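Local coordinates for protein TfuB1 (Thermobifida fusca, PDB 6JX3) that binds the leader peptide of a lasso peptide precursor through its RiPP recognition element, probably presenting the precursor to the maturation enzymes, at residues A15-Q27 against L87-P99. Residues are numbered along the deposited sequence; the frame is centred on the assembly and turned at random.
With ZN (zinc ion), chain C.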
loop_
_atom_site.group_PDB
_atom_site.type_symbol
_atom_site.label_atom_id
_atom_site.label_comp_id
_atom_site.label_asym_id
_atom_site.label_seq_id
_atom_site.Cartn_x
_atom_site.Cartn_y
_atom_site.Cartn_z
ATOM N N ALA A 15 13.982 7.960 5.741
ATOM C CA ALA A 15 13.200 6.862 6.302
ATOM C C ALA A 15 11.682 7.085 6.208
ATOM O O ALA A 15 10.907 6.183 6.523
ATOM C CB ALA A 15 13.598 6.626 7.754
ATOM N N GLU A 16 11.246 8.270 5.782
ATOM C CA GLU A 16 9.819 8.568 5.754
ATOM C C GLU A 16 9.199 8.090 4.445
ATOM O O GLU A 16 9.679 8.417 3.355
ATOM C CB GLU A 16 9.549 10.063 5.968
ATOM C CG GLU A 16 10.130 11.020 4.932
ATOM C CD GLU A 16 9.457 12.390 4.961
ATOM O OE1 GLU A 16 9.856 13.271 4.168
ATOM O OE2 GLU A 16 8.532 12.588 5.779
ATOM N N PHE A 17 8.143 7.296 4.560
ATOM C CA PHE A 17 7.396 6.864 3.384
ATOM C C PHE A 17 6.546 8.026 2.887
ATOM O O PHE A 17 5.831 8.663 3.667
ATOM C CB PHE A 17 6.521 5.666 3.745
ATOM C CG PHE A 17 5.626 5.210 2.633
ATOM C CD1 PHE A 17 6.104 4.351 1.662
ATOM C CD2 PHE A 17 4.313 5.630 2.569
ATOM C CE1 PHE A 17 5.288 3.914 0.639
ATOM C CE2 PHE A 17 3.490 5.203 1.553
ATOM C CZ PHE A 17 3.979 4.339 0.587
ATOM N N ARG A 18 6.623 8.314 1.586
ATOM C CA ARG A 18 5.857 9.415 1.027
ATOM C C ARG A 18 5.284 8.978 -0.307
ATOM O O ARG A 18 5.960 8.293 -1.081
ATOM C CB ARG A 18 6.717 10.669 0.811
ATOM C CG ARG A 18 7.165 11.357 2.091
ATOM C CD ARG A 18 7.901 12.654 1.784
ATOM N NE ARG A 18 9.143 12.420 1.050
ATOM C CZ ARG A 18 9.722 13.313 0.254
ATOM N NH1 ARG A 18 9.168 14.508 0.080
ATOM N NH2 ARG A 18 10.852 13.012 -0.374
ATOM N N LEU A 19 4.043 9.375 -0.566
ATOM C CA LEU A 19 3.485 9.212 -1.897
ATOM C C LEU A 19 4.023 10.295 -2.824
ATOM O O LEU A 19 4.370 11.395 -2.392
ATOM C CB LEU A 19 1.960 9.278 -1.857
ATOM C CG LEU A 19 1.243 8.134 -1.140
ATOM C CD1 LEU A 19 -0.278 8.315 -1.243
ATOM C CD2 LEU A 19 1.666 6.761 -1.667
ATOM N N ARG A 20 4.080 9.974 -4.114
ATOM C CA ARG A 20 4.469 10.973 -5.088
ATOM C C ARG A 20 3.422 12.089 -5.097
ATOM O O ARG A 20 2.265 11.870 -4.718
ATOM C CB ARG A 20 4.626 10.340 -6.473
ATOM C CG ARG A 20 5.910 9.467 -6.654
ATOM C CD ARG A 20 6.268 9.266 -8.143
ATOM N NE ARG A 20 6.104 10.526 -8.858
ATOM C CZ ARG A 20 7.049 11.454 -8.977
ATOM N NH1 ARG A 20 8.266 11.250 -8.479
ATOM N NH2 ARG A 20 6.775 12.591 -9.603
ATOM N N PRO A 21 3.812 13.307 -5.482
ATOM C CA PRO A 21 2.900 14.453 -5.322
ATOM C C PRO A 21 1.621 14.344 -6.125
ATOM O O PRO A 21 0.601 14.924 -5.724
ATOM C CB PRO A 21 3.744 15.647 -5.796
ATOM C CG PRO A 21 5.145 15.174 -5.794
ATOM C CD PRO A 21 5.127 13.702 -6.003
ATOM N N GLU A 22 1.645 13.636 -7.251
ATOM C CA GLU A 22 0.492 13.548 -8.138
ATOM C C GLU A 22 -0.469 12.421 -7.766
ATOM O O GLU A 22 -1.443 12.182 -8.494
ATOM C CB GLU A 22 0.963 13.380 -9.588
ATOM C CG GLU A 22 1.532 12.002 -9.925
ATOM C CD GLU A 22 3.024 11.847 -9.622
ATOM O OE1 GLU A 22 3.611 12.659 -8.874
ATOM O OE2 GLU A 22 3.629 10.888 -10.134
ATOM N N ILE A 23 -0.241 11.751 -6.640
ATOM C CA ILE A 23 -1.051 10.606 -6.241
ATOM C C ILE A 23 -2.216 11.078 -5.384
ATOM O O ILE A 23 -2.028 11.821 -4.415
ATOM C CB ILE A 23 -0.204 9.578 -5.475
ATOM C CG1 ILE A 23 0.987 9.113 -6.316
ATOM C CG2 ILE A 23 -1.087 8.418 -5.027
ATOM C CD1 ILE A 23 0.597 8.558 -7.700
ATOM N N SER A 24 -3.425 10.653 -5.740
ATOM C CA SER A 24 -4.617 10.865 -4.933
ATOM C C SER A 24 -5.118 9.522 -4.426
ATOM O O SER A 24 -4.832 8.475 -5.008
ATOM C CB SER A 24 -5.723 11.566 -5.739
ATOM O OG SER A 24 -5.326 12.873 -6.114
ATOM N N VAL A 25 -5.889 9.562 -3.342
ATOM C CA VAL A 25 -6.415 8.364 -2.708
ATOM C C VAL A 25 -7.925 8.463 -2.609
ATOM O O VAL A 25 -8.469 9.539 -2.342
ATOM C CB VAL A 25 -5.824 8.181 -1.297
ATOM C CG1 VAL A 25 -6.243 6.835 -0.712
ATOM C CG2 VAL A 25 -4.297 8.364 -1.318
ATOM N N ALA A 26 -8.603 7.337 -2.779
ATOM C CA ALA A 26 -10.030 7.274 -2.494
ATOM C C ALA A 26 -10.323 6.003 -1.710
ATOM O O ALA A 26 -9.702 4.963 -1.943
ATOM C CB ALA A 26 -10.862 7.302 -3.782
ATOM N N GLN A 27 -11.256 6.092 -0.765
ATOM C CA GLN A 27 -11.826 4.909 -0.130
ATOM C C GLN A 27 -13.138 4.572 -0.830
ATOM O O GLN A 27 -14.051 5.403 -0.871
ATOM C CB GLN A 27 -12.053 5.140 1.363
ATOM C CG GLN A 27 -10.818 5.615 2.108
ATOM C CD GLN A 27 -9.747 4.544 2.207
ATOM O OE1 GLN A 27 -10.028 3.353 2.071
ATOM N NE2 GLN A 27 -8.514 4.964 2.452
ATOM N N LEU A 87 5.790 -4.693 -0.705
ATOM C CA LEU A 87 4.744 -3.744 -1.070
ATOM C C LEU A 87 5.333 -2.365 -1.325
ATOM O O LEU A 87 5.012 -1.714 -2.325
ATOM C CB LEU A 87 3.679 -3.689 0.028
ATOM C CG LEU A 87 2.606 -2.616 -0.211
ATOM C CD1 LEU A 87 1.812 -2.910 -1.482
ATOM C CD2 LEU A 87 1.681 -2.520 0.992
ATOM N N VAL A 88 6.215 -1.912 -0.431
ATOM C CA VAL A 88 6.832 -0.598 -0.590
ATOM C C VAL A 88 7.653 -0.556 -1.863
ATOM O O VAL A 88 7.608 0.421 -2.624
ATOM C CB VAL A 88 7.679 -0.268 0.646
ATOM C CG1 VAL A 88 8.673 0.857 0.351
ATOM C CG2 VAL A 88 6.760 0.104 1.777
ATOM N N THR A 89 8.389 -1.631 -2.131
ATOM C CA THR A 89 9.128 -1.710 -3.381
ATOM C C THR A 89 8.190 -1.628 -4.577
ATOM O O THR A 89 8.482 -0.928 -5.559
ATOM C CB THR A 89 9.948 -3.001 -3.409
ATOM O OG1 THR A 89 11.003 -2.902 -2.439
ATOM C CG2 THR A 89 10.534 -3.252 -4.806
ATOM N N SER A 90 7.032 -2.301 -4.495
ATOM C CA SER A 90 6.095 -2.273 -5.617
ATOM C C SER A 90 5.469 -0.892 -5.770
ATOM O O SER A 90 5.243 -0.420 -6.893
ATOM C CB SER A 90 5.015 -3.335 -5.430
ATOM O OG SER A 90 4.122 -3.350 -6.538
ATOM N N LEU A 91 5.190 -0.226 -4.649
ATOM C CA LEU A 91 4.654 1.128 -4.729
ATOM C C LEU A 91 5.655 2.080 -5.361
ATOM O O LEU A 91 5.269 2.978 -6.116
ATOM C CB LEU A 91 4.248 1.613 -3.342
ATOM C CG LEU A 91 3.044 0.846 -2.798
ATOM C CD1 LEU A 91 2.884 1.171 -1.318
ATOM C CD2 LEU A 91 1.792 1.221 -3.577
ATOM N N LYS A 92 6.949 1.898 -5.075
ATOM C CA LYS A 92 7.954 2.732 -5.724
ATOM C C LYS A 92 8.113 2.351 -7.190
ATOM O O LYS A 92 8.182 3.229 -8.062
ATOM C CB LYS A 92 9.285 2.620 -4.985
ATOM C CG LYS A 92 9.237 3.243 -3.612
ATOM C CD LYS A 92 10.441 2.841 -2.750
ATOM C CE LYS A 92 10.375 3.553 -1.398
ATOM N NZ LYS A 92 11.483 3.117 -0.486
ATOM N N GLU A 93 8.155 1.045 -7.472
ATOM C CA GLU A 93 8.287 0.550 -8.841
ATOM C C GLU A 93 7.209 1.138 -9.736
ATOM O O GLU A 93 7.476 1.576 -10.867
ATOM C CB GLU A 93 8.201 -0.981 -8.844
ATOM C CG GLU A 93 7.923 -1.593 -10.219
ATOM C CD GLU A 93 9.093 -1.405 -11.164
ATOM O OE1 GLU A 93 10.196 -1.095 -10.665
ATOM O OE2 GLU A 93 8.907 -1.573 -12.399
ATOM N N ASN A 94 5.983 1.154 -9.245
ATOM C CA ASN A 94 4.840 1.519 -10.063
ATOM C C ASN A 94 4.507 3.000 -9.980
ATOM O O ASN A 94 3.475 3.423 -10.515
ATOM C CB ASN A 94 3.649 0.655 -9.677
ATOM C CG ASN A 94 3.849 -0.785 -10.075
ATOM O OD1 ASN A 94 4.066 -1.659 -9.233
ATOM N ND2 ASN A 94 3.825 -1.037 -11.377
ATOM N N GLY A 95 5.368 3.795 -9.355
ATOM C CA GLY A 95 5.233 5.238 -9.426
ATOM C C GLY A 95 4.268 5.850 -8.446
ATOM O O GLY A 95 3.852 6.993 -8.643
ATOM N N MET A 96 3.901 5.133 -7.385
ATOM C CA MET A 96 3.020 5.714 -6.386
ATOM C C MET A 96 3.772 6.308 -5.209
ATOM O O MET A 96 3.291 7.263 -4.597
ATOM C CB MET A 96 2.034 4.658 -5.887
ATOM C CG MET A 96 0.890 4.447 -6.864
ATOM S SD MET A 96 0.033 2.912 -6.533
ATOM C CE MET A 96 1.166 1.749 -7.285
ATOM N N ALA A 97 4.943 5.769 -4.892
ATOM C CA ALA A 97 5.726 6.210 -3.747
ATOM C C ALA A 97 7.068 6.767 -4.200
ATOM O O ALA A 97 7.678 6.259 -5.150
ATOM C CB ALA A 97 5.969 5.064 -2.762
ATOM N N LEU A 98 7.534 7.790 -3.485
ATOM C CA LEU A 98 8.840 8.375 -3.758
ATOM C C LEU A 98 9.945 7.432 -3.286
ATOM O O LEU A 98 9.776 6.714 -2.299
ATOM C CB LEU A 98 8.968 9.713 -3.042
ATOM C CG LEU A 98 8.187 10.883 -3.643
ATOM C CD1 LEU A 98 8.194 12.035 -2.655
ATOM C CD2 LEU A 98 8.809 11.308 -4.965
ATOM N N PRO A 99 11.097 7.414 -3.977
ATOM C CA PRO A 99 12.207 6.530 -3.597
ATOM C C PRO A 99 12.817 6.875 -2.236
ATOM O O PRO A 99 12.580 7.967 -1.714
ATOM C CB PRO A 99 13.229 6.749 -4.719
ATOM C CG PRO A 99 12.888 8.082 -5.288
ATOM C CD PRO A 99 11.391 8.159 -5.212
HETATM ZN ZN ZN C . 3.246 9.640 -11.570
HETATM O O HOH W 1 8.729 6.788 0.042
HETATM O O HOH W 2 4.718 8.144 -11.308
#
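Leu-98 spreads its two methyls between two arginines of the opposite segment. CD1 sits over the centre of the Arg-18 guanidinium face, 3.5 Å from CZ, while CD2 meets the aliphatic stem of Arg-20 and lies 3.6 Å from its NH1, the two side chains crossing at about a right angle. A single antiparallel bridge accompanies this packing, with Leu-19 and Ala-97 a non-hydrogen-bonded pair: Leu-98 N donates to Arg-18 O (2.9 Å) and Arg-20 N to Met-96 O (2.9 Å). At the N-terminal end of the pairing, Phe-17 brings CE1 to 3.7 Å from Ala-97 CB and CZ against Leu-91 CD1; with CG anti to the backbone N (chi1 175°), the ring reaches helix 77-93. At the other end Arg-20, bent at chi3, gives NE to the syn lone pair of Glu-22 OE2 (2.8 Å, 175°), the oxygen that also binds zinc alongside Asp-36. A leucine in place of Arg-20 would probably leave the zinc-bound carboxylate of Glu-22 without its in-plane N-H and balancing charge, and Leu-98 CD2 without the NH1 it packs against. Gly-95, closing the helix in a Schellman motif, accepts at O from zinc-bound water 2. In this PqqD-like domain the tail after helix 77-93 thus pairs with the lead-in to strand 23-27, backbone bonds and apolar contacts joining them while arginine and zinc share one carboxylate oxygen.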